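Local atomic coordinates of peroxisomal fatty acid beta-oxidation multifunctional protein MFP2 (Arabidopsis thaliana, PDB entry 2WTB), a protein that catalyses the hydration of long-chain enoyl-CoA and the dehydrogenation of 3-hydroxyacyl-CoA in peroxisomal fatty acid beta-oxidation during seed germination. Residues V490-C493 with T494-V498; C640-A644 with E645-V649; K220-L224 with G225-E229; V158-T161 with K162-M166; S275-V278 with K279-T282. All coordinates share one frame; numbering follows the deposited sequence.

Contact 1. Residues V490-C493 with T494-V498; sequences VGNC and TGFAV
V490 meets the returning chain with both of its methyls. CG1 abuts A497 CB at 3.4 Å, while CG2 reaches F496 CB at 3.8 Å, the valine and phenylalanine side chains crossing at about a right angle. With its CG anti to the carbonyl carbon (chi1 -43°), F496 brings its ring back beside the first residues: CD1 lies 3.5 Å from C493 O, obliquely to the ring, and N492 OD1 stands at the ring edge. The sulfur of C493 lies 3.4 Å from F496 O. A type II beta turn from C493 to F496 makes this reversal possible. F496 N donates to C493 O at 2.9 Å, approaching from above the carbonyl plane, and G495 supplies the positive phi that this turn needs at its third position.

Further out, H449 packs edge-to-face with F496, D431 OD1 holds N492 ND2, and E461 OE2 accepts the amides of A497 and V498 where helix 498-514 begins. The turn thus joins the edge strand 486-491 of the NAD-binding sheet to the first helix beyond it. Its chemistry implies division of labour: one backbone bond sets the reversal, two apolar contacts from V490 hold the arms together, and a carboxylate receives the emerging amides.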
loop_
_atom_site.group_PDB
_atom_site.type_symbol
_atom_site.label_atom_id
_atom_site.label_comp_id
_atom_site.label_asym_id
_atom_site.label_seq_id
_atom_site.Cartn_x
_atom_site.Cartn_y
_atom_site.Cartn_z
ATOM N N VAL A 490 -10.054 -4.266 14.152
ATOM C CA VAL A 490 -9.627 -5.351 15.025
ATOM C C VAL A 490 -10.378 -5.335 16.352
ATOM O O VAL A 490 -11.003 -4.335 16.711
ATOM C CB VAL A 490 -8.104 -5.309 15.284
ATOM C CG1 VAL A 490 -7.345 -5.406 13.970
ATOM C CG2 VAL A 490 -7.720 -4.041 16.036
ATOM N N GLY A 491 -10.314 -6.453 17.072
ATOM C CA GLY A 491 -11.025 -6.599 18.328
ATOM C C GLY A 491 -10.202 -6.167 19.523
ATOM O O GLY A 491 -8.985 -6.014 19.428
ATOM N N ASN A 492 -10.868 -5.970 20.655
ATOM C CA ASN A 492 -10.193 -5.529 21.868
ATOM C C ASN A 492 -9.511 -6.680 22.599
ATOM O O ASN A 492 -10.166 -7.594 23.098
ATOM C CB ASN A 492 -11.172 -4.811 22.800
ATOM C CG ASN A 492 -10.480 -4.153 23.980
ATOM O OD1 ASN A 492 -9.280 -4.319 24.185
ATOM N ND2 ASN A 492 -11.242 -3.398 24.761
ATOM N N CYS A 493 -8.186 -6.623 22.653
ATOM C CA CYS A 493 -7.392 -7.619 23.358
ATOM C C CYS A 493 -5.963 -7.114 23.487
ATOM O O CYS A 493 -5.597 -6.102 22.887
ATOM C CB CYS A 493 -7.406 -8.952 22.610
ATOM S SG CYS A 493 -6.545 -8.908 21.019
ATOM N N THR A 494 -5.161 -7.823 24.270
ATOM C CA THR A 494 -3.767 -7.455 24.480
ATOM C C THR A 494 -3.020 -7.250 23.163
ATOM O O THR A 494 -2.761 -8.206 22.435
ATOM C CB THR A 494 -3.039 -8.528 25.307
ATOM O OG1 THR A 494 -3.763 -8.768 26.522
ATOM C CG2 THR A 494 -1.625 -8.080 25.635
ATOM N N GLY A 495 -2.687 -5.999 22.860
ATOM C CA GLY A 495 -1.911 -5.676 21.674
ATOM C C GLY A 495 -2.695 -5.725 20.374
ATOM O O GLY A 495 -2.111 -5.722 19.287
ATOM N N PHE A 496 -4.019 -5.770 20.485
ATOM C CA PHE A 496 -4.895 -5.815 19.319
ATOM C C PHE A 496 -4.421 -6.826 18.272
ATOM O O PHE A 496 -4.431 -8.032 18.517
ATOM C CB PHE A 496 -5.035 -4.424 18.699
ATOM C CG PHE A 496 -5.231 -3.330 19.709
ATOM C CD1 PHE A 496 -6.161 -3.467 20.727
ATOM C CD2 PHE A 496 -4.492 -2.161 19.638
ATOM C CE1 PHE A 496 -6.345 -2.462 21.659
ATOM C CE2 PHE A 496 -4.672 -1.150 20.567
ATOM C CZ PHE A 496 -5.600 -1.303 21.580
ATOM N N ALA A 497 -4.002 -6.330 17.112
ATOM C CA ALA A 497 -3.562 -7.203 16.025
ATOM C C ALA A 497 -2.080 -7.046 15.691
ATOM O O ALA A 497 -1.319 -8.008 15.759
ATOM C CB ALA A 497 -4.407 -6.973 14.782
ATOM N N VAL A 498 -1.680 -5.831 15.329
ATOM C CA VAL A 498 -0.323 -5.573 14.853
ATOM C C VAL A 498 0.755 -5.883 15.892
ATOM O O VAL A 498 1.623 -6.723 15.664
ATOM C CB VAL A 498 -0.165 -4.116 14.380
ATOM C CG1 VAL A 498 1.260 -3.862 13.916
ATOM C CG2 VAL A 498 -1.158 -3.814 13.269
#

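Contact 2. Residues C640-A644 with E645-V649; sequences CRVFA and EGIAV
The ring of F643 has V649 O at its edge, near the ring plane and 4.3 Å from CE1, whereas A648 O approaches obliquely, 4.1 Å from CD1. L654 of helix 651-662 also touches the F643 side chain. A second flat group, the carboxylate of E645, is carried on an extended chain that passes R641 O, with CG 3.0 Å from that oxygen. Its OE1 forms a salt bridge with R500, and R641 turns its own guanidinium to E638, so these opposite charges are satisfied elsewhere.

Helix 624-644 ends here in a Schellman motif. E645 N still makes a helical bond to R641 O (2.8 Å), but G646, with phi 86°, swings the chain out of the helix. A side chain at G646 would be pressed against the preceding carbonyl oxygen. Weak bonds then run back into the last turn: G646 N to F643 O, and both I647 N and A648 N to V642 O, which is therefore gripped twice. The apolar contact that commonly accompanies this motif is present as well. V642 CG1, anti to its own N (chi1 162°), meets I647 CB at 3.8 Å and A648 CB at 3.9 Å, and the side chains of V642 and I647 cross at about a right angle.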
loop_
_atom_site.group_PDB
_atom_site.type_symbol
_atom_site.label_atom_id
_atom_site.label_comp_id
_atom_site.label_asym_id
_atom_site.label_seq_id
_atom_site.Cartn_x
_atom_site.Cartn_y
_atom_site.Cartn_z
ATOM N N CYS A 640 -2.381 -16.857 13.994
ATOM C CA CYS A 640 -3.448 -17.849 13.980
ATOM C C CYS A 640 -4.329 -17.746 15.219
ATOM O O CYS A 640 -5.545 -17.894 15.134
ATOM C CB CYS A 640 -2.874 -19.258 13.845
ATOM S SG CYS A 640 -2.188 -19.607 12.215
ATOM N N ARG A 641 -3.709 -17.498 16.369
ATOM C CA ARG A 641 -4.455 -17.247 17.595
ATOM C C ARG A 641 -5.370 -16.045 17.385
ATOM O O ARG A 641 -6.563 -16.091 17.694
ATOM C CB ARG A 641 -3.503 -16.970 18.759
ATOM C CG ARG A 641 -2.601 -18.133 19.140
ATOM C CD ARG A 641 -1.875 -17.845 20.450
ATOM N NE ARG A 641 -1.121 -18.997 20.939
ATOM C CZ ARG A 641 0.177 -19.185 20.722
ATOM N NH1 ARG A 641 0.868 -18.299 20.017
ATOM N NH2 ARG A 641 0.784 -20.261 21.206
ATOM N N VAL A 642 -4.799 -14.971 16.852
ATOM C CA VAL A 642 -5.553 -13.759 16.559
ATOM C C VAL A 642 -6.691 -14.033 15.583
ATOM O O VAL A 642 -7.811 -13.555 15.770
ATOM C CB VAL A 642 -4.641 -12.660 15.981
ATOM C CG1 VAL A 642 -5.466 -11.594 15.274
ATOM C CG2 VAL A 642 -3.791 -12.048 17.080
ATOM N N PHE A 643 -6.401 -14.805 14.544
ATOM C CA PHE A 643 -7.392 -15.112 13.521
ATOM C C PHE A 643 -8.488 -16.031 14.051
ATOM O O PHE A 643 -9.667 -15.850 13.747
ATOM C CB PHE A 643 -6.719 -15.744 12.305
ATOM C CG PHE A 643 -7.669 -16.092 11.201
ATOM C CD1 PHE A 643 -8.579 -15.159 10.736
ATOM C CD2 PHE A 643 -7.646 -17.345 10.620
ATOM C CE1 PHE A 643 -9.456 -15.473 9.717
ATOM C CE2 PHE A 643 -8.517 -17.664 9.598
ATOM C CZ PHE A 643 -9.424 -16.726 9.147
ATOM N N ALA A 644 -8.089 -17.016 14.846
ATOM C CA ALA A 644 -9.028 -17.984 15.399
ATOM C C ALA A 644 -9.936 -17.344 16.441
ATOM O O ALA A 644 -11.144 -17.574 16.448
ATOM C CB ALA A 644 -8.280 -19.157 16.000
ATOM N N GLU A 645 -9.346 -16.541 17.320
ATOM C CA GLU A 645 -10.095 -15.890 18.389
ATOM C C GLU A 645 -11.124 -14.895 17.859
ATOM O O GLU A 645 -11.964 -14.398 18.610
ATOM C CB GLU A 645 -9.141 -15.191 19.356
ATOM C CG GLU A 645 -8.310 -16.142 20.190
ATOM C CD GLU A 645 -7.245 -15.424 20.988
ATOM O OE1 GLU A 645 -7.258 -14.176 21.000
ATOM O OE2 GLU A 645 -6.395 -16.106 21.600
ATOM N N GLY A 646 -11.054 -14.603 16.565
ATOM C CA GLY A 646 -11.979 -13.670 15.952
ATOM C C GLY A 646 -11.529 -12.227 16.083
ATOM O O GLY A 646 -12.257 -11.309 15.711
ATOM N N ILE A 647 -10.327 -12.025 16.616
ATOM C CA ILE A 647 -9.787 -10.681 16.769
ATOM C C ILE A 647 -9.677 -9.997 15.414
ATOM O O ILE A 647 -9.922 -8.798 15.291
ATOM C CB ILE A 647 -8.410 -10.698 17.449
ATOM C CG1 ILE A 647 -8.533 -11.258 18.866
ATOM C CG2 ILE A 647 -7.812 -9.299 17.484
ATOM C CD1 ILE A 647 -9.374 -10.399 19.782
ATOM N N ALA A 648 -9.308 -10.771 14.399
ATOM C CA ALA A 648 -9.241 -10.266 13.033
ATOM C C ALA A 648 -10.378 -10.852 12.213
ATOM O O ALA A 648 -10.711 -12.031 12.348
ATOM C CB ALA A 648 -7.904 -10.605 12.405
ATOM N N VAL A 649 -10.972 -10.021 11.365
ATOM C CA VAL A 649 -12.133 -10.423 10.582
ATOM C C VAL A 649 -11.799 -11.531 9.595
ATOM O O VAL A 649 -12.554 -12.490 9.443
ATOM C CB VAL A 649 -12.715 -9.233 9.802
ATOM C CG1 VAL A 649 -13.679 -9.717 8.729
ATOM C CG2 VAL A 649 -13.392 -8.261 10.752
#

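Contact 3. Residues K220-L224 with G225-E229; sequences KLPPL and GEARE
P223 occupies the N-cap position of helix 224-241, and its carbonyl oxygen accepts A227 N at 2.9 Å in a straight bond (168° at the hydrogen) that arrives nearly along the C=O axis. The next bond of the helix, from R228 N to L224 O, is weak at 3.3 Å.

Three side-chain pairs follow the same turn. P222 places its CB 4.3 Å from A227 CB, on the inner flank, where both residues also touch L160 of helix 160-169. P223 and E226 lie side by side and point the same way, so that the carboxylate oxygen OE1 comes to 3.4 Å from CD, the ring carbon bonded to the proline nitrogen. CG of E226 is anti to the backbone N (chi1 179°) and the chain beyond is extended, which carries the acid back alongside the ring. On the outer surface L224 and R228 also run alongside each other: the leucine offers CD2 to the guanidinium, obliquely to its plane, with NH1 modelled so near that the exact spacing is doubtful. R228 has a long, weak ion pair with E256 as its further partner.

The two prolines have no amide hydrogen to donate, and they stiffen the approach to the helix. E226 stands in the first turn, where a negative charge would probably interact well with the positive end of the helix dipole. The chemistry is thus that of a helix start resting on a backbone carbonyl, with proline carbons packed against an alanine and a carboxylate of the first turn.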
loop_
_atom_site.group_PDB
_atom_site.type_symbol
_atom_site.label_atom_id
_atom_site.label_comp_id
_atom_site.label_asym_id
_atom_site.label_seq_id
_atom_site.Cartn_x
_atom_site.Cartn_y
_atom_site.Cartn_z
ATOM N N LYS A 220 13.587 9.635 -30.485
ATOM C CA LYS A 220 13.795 9.882 -29.061
ATOM C C LYS A 220 14.761 8.908 -28.393
ATOM O O LYS A 220 15.197 9.140 -27.265
ATOM C CB LYS A 220 12.456 9.876 -28.319
ATOM C CG LYS A 220 11.433 10.855 -28.872
ATOM C CD LYS A 220 11.971 12.279 -28.875
ATOM C CE LYS A 220 12.322 12.738 -27.469
ATOM N NZ LYS A 220 11.154 12.647 -26.553
ATOM N N LEU A 221 15.092 7.821 -29.082
ATOM C CA LEU A 221 15.997 6.820 -28.523
ATOM C C LEU A 221 17.449 7.273 -28.589
ATOM O O LEU A 221 17.831 8.030 -29.480
ATOM C CB LEU A 221 15.844 5.483 -29.248
ATOM C CG LEU A 221 14.489 4.788 -29.137
ATOM C CD1 LEU A 221 14.515 3.465 -29.884
ATOM C CD2 LEU A 221 14.111 4.579 -27.680
ATOM N N PRO A 222 18.260 6.816 -27.626
ATOM C CA PRO A 222 19.706 7.046 -27.615
ATOM C C PRO A 222 20.401 6.131 -28.620
ATOM O O PRO A 222 19.790 5.169 -29.091
ATOM C CB PRO A 222 20.115 6.655 -26.187
ATOM C CG PRO A 222 18.843 6.569 -25.407
ATOM C CD PRO A 222 17.800 6.164 -26.391
ATOM N N PRO A 223 21.667 6.430 -28.952
ATOM C CA PRO A 223 22.439 5.552 -29.838
ATOM C C PRO A 223 22.498 4.135 -29.276
ATOM O O PRO A 223 22.554 3.961 -28.059
ATOM C CB PRO A 223 23.831 6.187 -29.830
ATOM C CG PRO A 223 23.584 7.626 -29.516
ATOM C CD PRO A 223 22.424 7.633 -28.563
ATOM N N LEU A 224 22.483 3.143 -30.161
ATOM C CA LEU A 224 22.453 1.738 -29.763
ATOM C C LEU A 224 23.369 1.439 -28.577
ATOM O O LEU A 224 22.962 0.774 -27.624
ATOM C CB LEU A 224 22.813 0.845 -30.956
ATOM C CG LEU A 224 22.581 -0.665 -30.839
ATOM C CD1 LEU A 224 22.562 -1.312 -32.219
ATOM C CD2 LEU A 224 23.627 -1.324 -29.952
ATOM N N GLY A 225 24.600 1.934 -28.642
ATOM C CA GLY A 225 25.590 1.670 -27.611
ATOM C C GLY A 225 25.249 2.263 -26.257
ATOM O O GLY A 225 25.388 1.600 -25.229
ATOM N N GLU A 226 24.806 3.516 -26.256
ATOM C CA GLU A 226 24.475 4.211 -25.016
ATOM C C GLU A 226 23.195 3.669 -24.387
ATOM O O GLU A 226 23.067 3.625 -23.163
ATOM C CB GLU A 226 24.336 5.712 -25.263
ATOM C CG GLU A 226 23.958 6.504 -24.026
ATOM C CD GLU A 226 23.747 7.973 -24.321
ATOM O OE1 GLU A 226 23.760 8.349 -25.513
ATOM O OE2 GLU A 226 23.566 8.751 -23.361
ATOM N N ALA A 227 22.247 3.265 -25.226
ATOM C CA ALA A 227 21.012 2.671 -24.736
ATOM C C ALA A 227 21.333 1.434 -23.908
ATOM O O ALA A 227 20.706 1.187 -22.878
ATOM C CB ALA A 227 20.091 2.318 -25.890
ATOM N N ARG A 228 22.319 0.661 -24.359
ATOM C CA ARG A 228 22.761 -0.518 -23.621
ATOM C C ARG A 228 23.389 -0.128 -22.289
ATOM O O ARG A 228 23.270 -0.850 -21.300
ATOM C CB ARG A 228 23.750 -1.344 -24.445
ATOM C CG ARG A 228 23.097 -2.265 -25.461
ATOM C CD ARG A 228 24.016 -3.422 -25.812
ATOM N NE ARG A 228 23.334 -4.450 -26.591
ATOM C CZ ARG A 228 23.558 -4.682 -27.881
ATOM N NH1 ARG A 228 24.456 -3.962 -28.539
ATOM N NH2 ARG A 228 22.890 -5.640 -28.509
ATOM N N GLU A 229 24.060 1.019 -22.274
ATOM C CA GLU A 229 24.670 1.536 -21.057
ATOM C C GLU A 229 23.592 1.926 -20.050
ATOM O O GLU A 229 23.728 1.691 -18.849
ATOM C CB GLU A 229 25.551 2.743 -21.385
ATOM C CG GLU A 229 26.481 3.167 -20.264
ATOM C CD GLU A 229 27.449 4.252 -20.696
ATOM O OE1 GLU A 229 27.249 4.824 -21.788
ATOM O OE2 GLU A 229 28.409 4.529 -19.947
#

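Contact 4. Residues V158-T161 with K162-M166; sequences VGLT and KALEM
L160 and L164, one helical turn apart, cross obliquely, with CD1 of the first 4.0 Å from CG of the second. L160 owes its reach to a CG anti to the backbone N, while L164 lays its CB and CG over the carbonyl oxygen of L160, the same atom that accepts L164 N at 2.9 Å. Both leucines face the helices 224-241 and 247-260, with I230 and I255 each touching the pair.

A different flank is formed by V158. Its CG2 points into the turn and meets K162 CB at 3.9 Å and A163 CB at 4.0 Å, so the valine packs against the first turn. Beyond that apolar base the lysine chain bends at its second torsion (chi2 54°) and then runs straight, bringing NZ to E165 OE1 in a salt bridge of 2.9 Å. The ammonium comes from above the carboxylate plane, 46° out of it, and E177 is a second, weak and long, partner. With an alanine in place of K162, E165 would probably be left without its charged mate, and V158 CG2 would keep CB but lose the start of the chain beyond it.

The backbone bonds of this turn are regular: A163 N bonds to G159 O and E165 N to T161 O. G159, with positive phi, ends helix 150-158 and is the N-cap of helix 160-169, so one glycine separates two consecutive helices. This pair belongs to the enoyl-CoA hydratase/isomerase part of the chain, with the side chain of A163 about 11 Å from that of E119, the predicted nucleophile.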
loop_
_atom_site.group_PDB
_atom_site.type_symbol
_atom_site.label_atom_id
_atom_site.label_comp_id
_atom_site.label_asym_id
_atom_site.label_seq_id
_atom_site.Cartn_x
_atom_site.Cartn_y
_atom_site.Cartn_z
ATOM N N VAL A 158 8.716 9.274 -25.099
ATOM C CA VAL A 158 9.162 10.155 -24.026
ATOM C C VAL A 158 10.657 10.055 -23.766
ATOM O O VAL A 158 11.215 10.853 -23.014
ATOM C CB VAL A 158 8.416 9.869 -22.709
ATOM C CG1 VAL A 158 6.916 9.810 -22.952
ATOM C CG2 VAL A 158 8.916 8.576 -22.085
ATOM N N GLY A 159 11.301 9.076 -24.392
ATOM C CA GLY A 159 12.716 8.838 -24.176
ATOM C C GLY A 159 12.936 7.631 -23.284
ATOM O O GLY A 159 12.032 7.216 -22.559
ATOM N N LEU A 160 14.138 7.067 -23.337
ATOM C CA LEU A 160 14.458 5.876 -22.557
ATOM C C LEU A 160 14.598 6.186 -21.069
ATOM O O LEU A 160 14.140 5.422 -20.222
ATOM C CB LEU A 160 15.741 5.225 -23.073
ATOM C CG LEU A 160 16.095 3.894 -22.408
ATOM C CD1 LEU A 160 14.951 2.902 -22.568
ATOM C CD2 LEU A 160 17.394 3.326 -22.966
ATOM N N THR A 161 15.237 7.310 -20.757
ATOM C CA THR A 161 15.482 7.693 -19.370
ATOM C C THR A 161 14.181 7.908 -18.600
ATOM O O THR A 161 14.030 7.434 -17.471
ATOM C CB THR A 161 16.343 8.967 -19.285
ATOM O OG1 THR A 161 17.585 8.752 -19.968
ATOM C CG2 THR A 161 16.622 9.325 -17.835
ATOM N N LYS A 162 13.243 8.623 -19.213
ATOM C CA LYS A 162 11.963 8.898 -18.573
ATOM C C LYS A 162 11.091 7.651 -18.539
ATOM O O LYS A 162 10.461 7.352 -17.524
ATOM C CB LYS A 162 11.226 10.025 -19.294
ATOM C CG LYS A 162 9.992 10.505 -18.559
ATOM C CD LYS A 162 10.340 10.902 -17.136
ATOM C CE LYS A 162 9.149 11.512 -16.416
ATOM N NZ LYS A 162 9.491 11.886 -15.011
ATOM N N ALA A 163 11.055 6.930 -19.655
ATOM C CA ALA A 163 10.279 5.701 -19.742
ATOM C C ALA A 163 10.699 4.741 -18.637
ATOM O O ALA A 163 9.856 4.143 -17.966
ATOM C CB ALA A 163 10.461 5.055 -21.105
ATOM N N LEU A 164 12.008 4.605 -18.454
ATOM C CA LEU A 164 12.553 3.729 -17.429
ATOM C C LEU A 164 12.113 4.174 -16.045
ATOM O O LEU A 164 11.799 3.347 -15.192
ATOM C CB LEU A 164 14.083 3.679 -17.506
ATOM C CG LEU A 164 14.662 2.765 -18.585
ATOM C CD1 LEU A 164 16.167 2.650 -18.434
ATOM C CD2 LEU A 164 14.016 1.395 -18.515
ATOM N N GLU A 165 12.096 5.485 -15.824
ATOM C CA GLU A 165 11.666 6.018 -14.540
ATOM C C GLU A 165 10.203 5.677 -14.298
ATOM O O GLU A 165 9.853 5.113 -13.265
ATOM C CB GLU A 165 11.865 7.531 -14.480
ATOM C CG GLU A 165 11.382 8.156 -13.181
ATOM C CD GLU A 165 11.213 9.659 -13.282
ATOM O OE1 GLU A 165 11.728 10.251 -14.255
ATOM O OE2 GLU A 165 10.564 10.249 -12.393
ATOM N N MET A 166 9.355 6.013 -15.266
ATOM C CA MET A 166 7.919 5.786 -15.147
ATOM C C MET A 166 7.581 4.314 -14.928
ATOM O O MET A 166 6.814 3.975 -14.024
ATOM C CB MET A 166 7.188 6.308 -16.386
ATOM C CG MET A 166 7.257 7.813 -16.565
ATOM S SD MET A 166 6.417 8.362 -18.063
ATOM C CE MET A 166 4.735 7.854 -17.715
#

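Contact 5. Residues S275-V278 with K279-T282; sequences SQVV and KLDT
K279 N donates to Q276 O at 3.1 Å, from well above the carbonyl plane (64° out of it) instead of along a lone pair. L280 N makes a weak bond of 3.4 Å to V277 O, closing a type I beta turn from V277 to L280. V277 O and L280 O are also both hydrogen-bonded to T283 OG1, which ties the turn to the helix that follows.

Apolar contact is carried by one pair. V277 CG2, anti to the backbone N, meets L280 CD1 at 3.7 Å.

A third kind sets aliphatic carbons against carbonyl oxygens. L280 CG rests 3.6 Å from V277 O. K279 is extended and runs back along the helix end, its CE 3.4 Å from S275 O, though NZ stays 4.0 Å from that oxygen.

The inner side of the turn rests on helix 247-260, V277 against H247 and L280 against M250, and V277 also touches V144 in a loop. Were L280 an alanine, V277 CG2 would probably lose its apolar mate across the turn, and a gap would be likely beside M250. On the protein surface the turn joins helix 263-277 to helix 281-294.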
loop_
_atom_site.group_PDB
_atom_site.type_symbol
_atom_site.label_atom_id
_atom_site.label_comp_id
_atom_site.label_asym_id
_atom_site.label_seq_id
_atom_site.Cartn_x
_atom_site.Cartn_y
_atom_site.Cartn_z
ATOM N N SER A 275 3.282 -13.386 -20.314
ATOM C CA SER A 275 2.570 -14.645 -20.121
ATOM C C SER A 275 3.244 -15.538 -19.083
ATOM O O SER A 275 2.650 -16.507 -18.608
ATOM C CB SER A 275 2.435 -15.398 -21.447
ATOM O OG SER A 275 3.680 -15.935 -21.860
ATOM N N GLN A 276 4.482 -15.213 -18.734
ATOM C CA GLN A 276 5.220 -16.008 -17.760
ATOM C C GLN A 276 5.385 -15.275 -16.433
ATOM O O GLN A 276 5.571 -15.902 -15.391
ATOM C CB GLN A 276 6.582 -16.426 -18.323
ATOM C CG GLN A 276 7.453 -15.271 -18.783
ATOM C CD GLN A 276 8.603 -15.726 -19.661
ATOM O OE1 GLN A 276 8.754 -16.917 -19.935
ATOM N NE2 GLN A 276 9.417 -14.779 -20.111
ATOM N N VAL A 277 5.308 -13.949 -16.474
ATOM C CA VAL A 277 5.450 -13.142 -15.268
ATOM C C VAL A 277 4.254 -13.332 -14.334
ATOM O O VAL A 277 4.352 -13.104 -13.130
ATOM C CB VAL A 277 5.603 -11.644 -15.601
ATOM C CG1 VAL A 277 4.260 -11.047 -15.996
ATOM C CG2 VAL A 277 6.191 -10.898 -14.418
ATOM N N VAL A 278 3.130 -13.756 -14.901
ATOM C CA VAL A 278 1.914 -13.977 -14.128
ATOM C C VAL A 278 2.024 -15.259 -13.305
ATOM O O VAL A 278 1.230 -15.498 -12.397
ATOM C CB VAL A 278 0.673 -14.045 -15.045
ATOM C CG1 VAL A 278 -0.585 -14.304 -14.233
ATOM C CG2 VAL A 278 0.529 -12.759 -15.843
ATOM N N LYS A 279 3.022 -16.076 -13.620
ATOM C CA LYS A 279 3.194 -17.359 -12.949
ATOM C C LYS A 279 4.161 -17.277 -11.771
ATOM O O LYS A 279 4.308 -18.235 -11.013
ATOM C CB LYS A 279 3.652 -18.424 -13.946
ATOM C CG LYS A 279 2.688 -18.625 -15.104
ATOM C CD LYS A 279 3.248 -19.572 -16.150
ATOM C CE LYS A 279 2.352 -19.622 -17.379
ATOM N NZ LYS A 279 2.887 -20.537 -18.423
ATOM N N LEU A 280 4.814 -16.129 -11.617
ATOM C CA LEU A 280 5.730 -15.920 -10.499
ATOM C C LEU A 280 4.992 -15.984 -9.165
ATOM O O LEU A 280 3.825 -15.598 -9.071
ATOM C CB LEU A 280 6.449 -14.577 -10.633
ATOM C CG LEU A 280 7.416 -14.416 -11.808
ATOM C CD1 LEU A 280 7.918 -12.986 -11.886
ATOM C CD2 LEU A 280 8.578 -15.391 -11.691
ATOM N N ASP A 281 5.680 -16.472 -8.135
ATOM C CA ASP A 281 5.092 -16.592 -6.804
ATOM C C ASP A 281 5.037 -15.252 -6.077
ATOM O O ASP A 281 4.253 -15.073 -5.146
ATOM C CB ASP A 281 5.856 -17.617 -5.961
ATOM C CG ASP A 281 5.445 -19.045 -6.264
ATOM O OD1 ASP A 281 4.537 -19.236 -7.101
ATOM O OD2 ASP A 281 6.024 -19.974 -5.665
ATOM N N THR A 282 5.873 -14.313 -6.504
ATOM C CA THR A 282 5.913 -12.996 -5.881
ATOM C C THR A 282 4.878 -12.050 -6.483
ATOM O O THR A 282 4.487 -11.065 -5.856
ATOM C CB THR A 282 7.299 -12.362 -6.013
ATOM O OG1 THR A 282 7.708 -12.393 -7.385
ATOM C CG2 THR A 282 8.302 -13.127 -5.175
#

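From the N terminus the contacts come in the order 4, 3, 5, 1, 2. Each is a local turn or a helix start or end, and all lie in series, so none nests in or crosses another. Contact 4 passes the chain from helix 150-158 into helix 160-169, contact 3 starts helix 224-241, and the two touch where P222 CD meets L160 CB at 4.0 Å. Contact 5 joins helices 263-277 and 281-294, its centre about 24 Å from that of contact 4. Contacts 1 and 2, about 9 Å apart between centres, are linked by a probable hydrogen bond from G491 N to I647 O (3.0 Å), tying the NAD-binding sheet to the loop that follows helix 624-644.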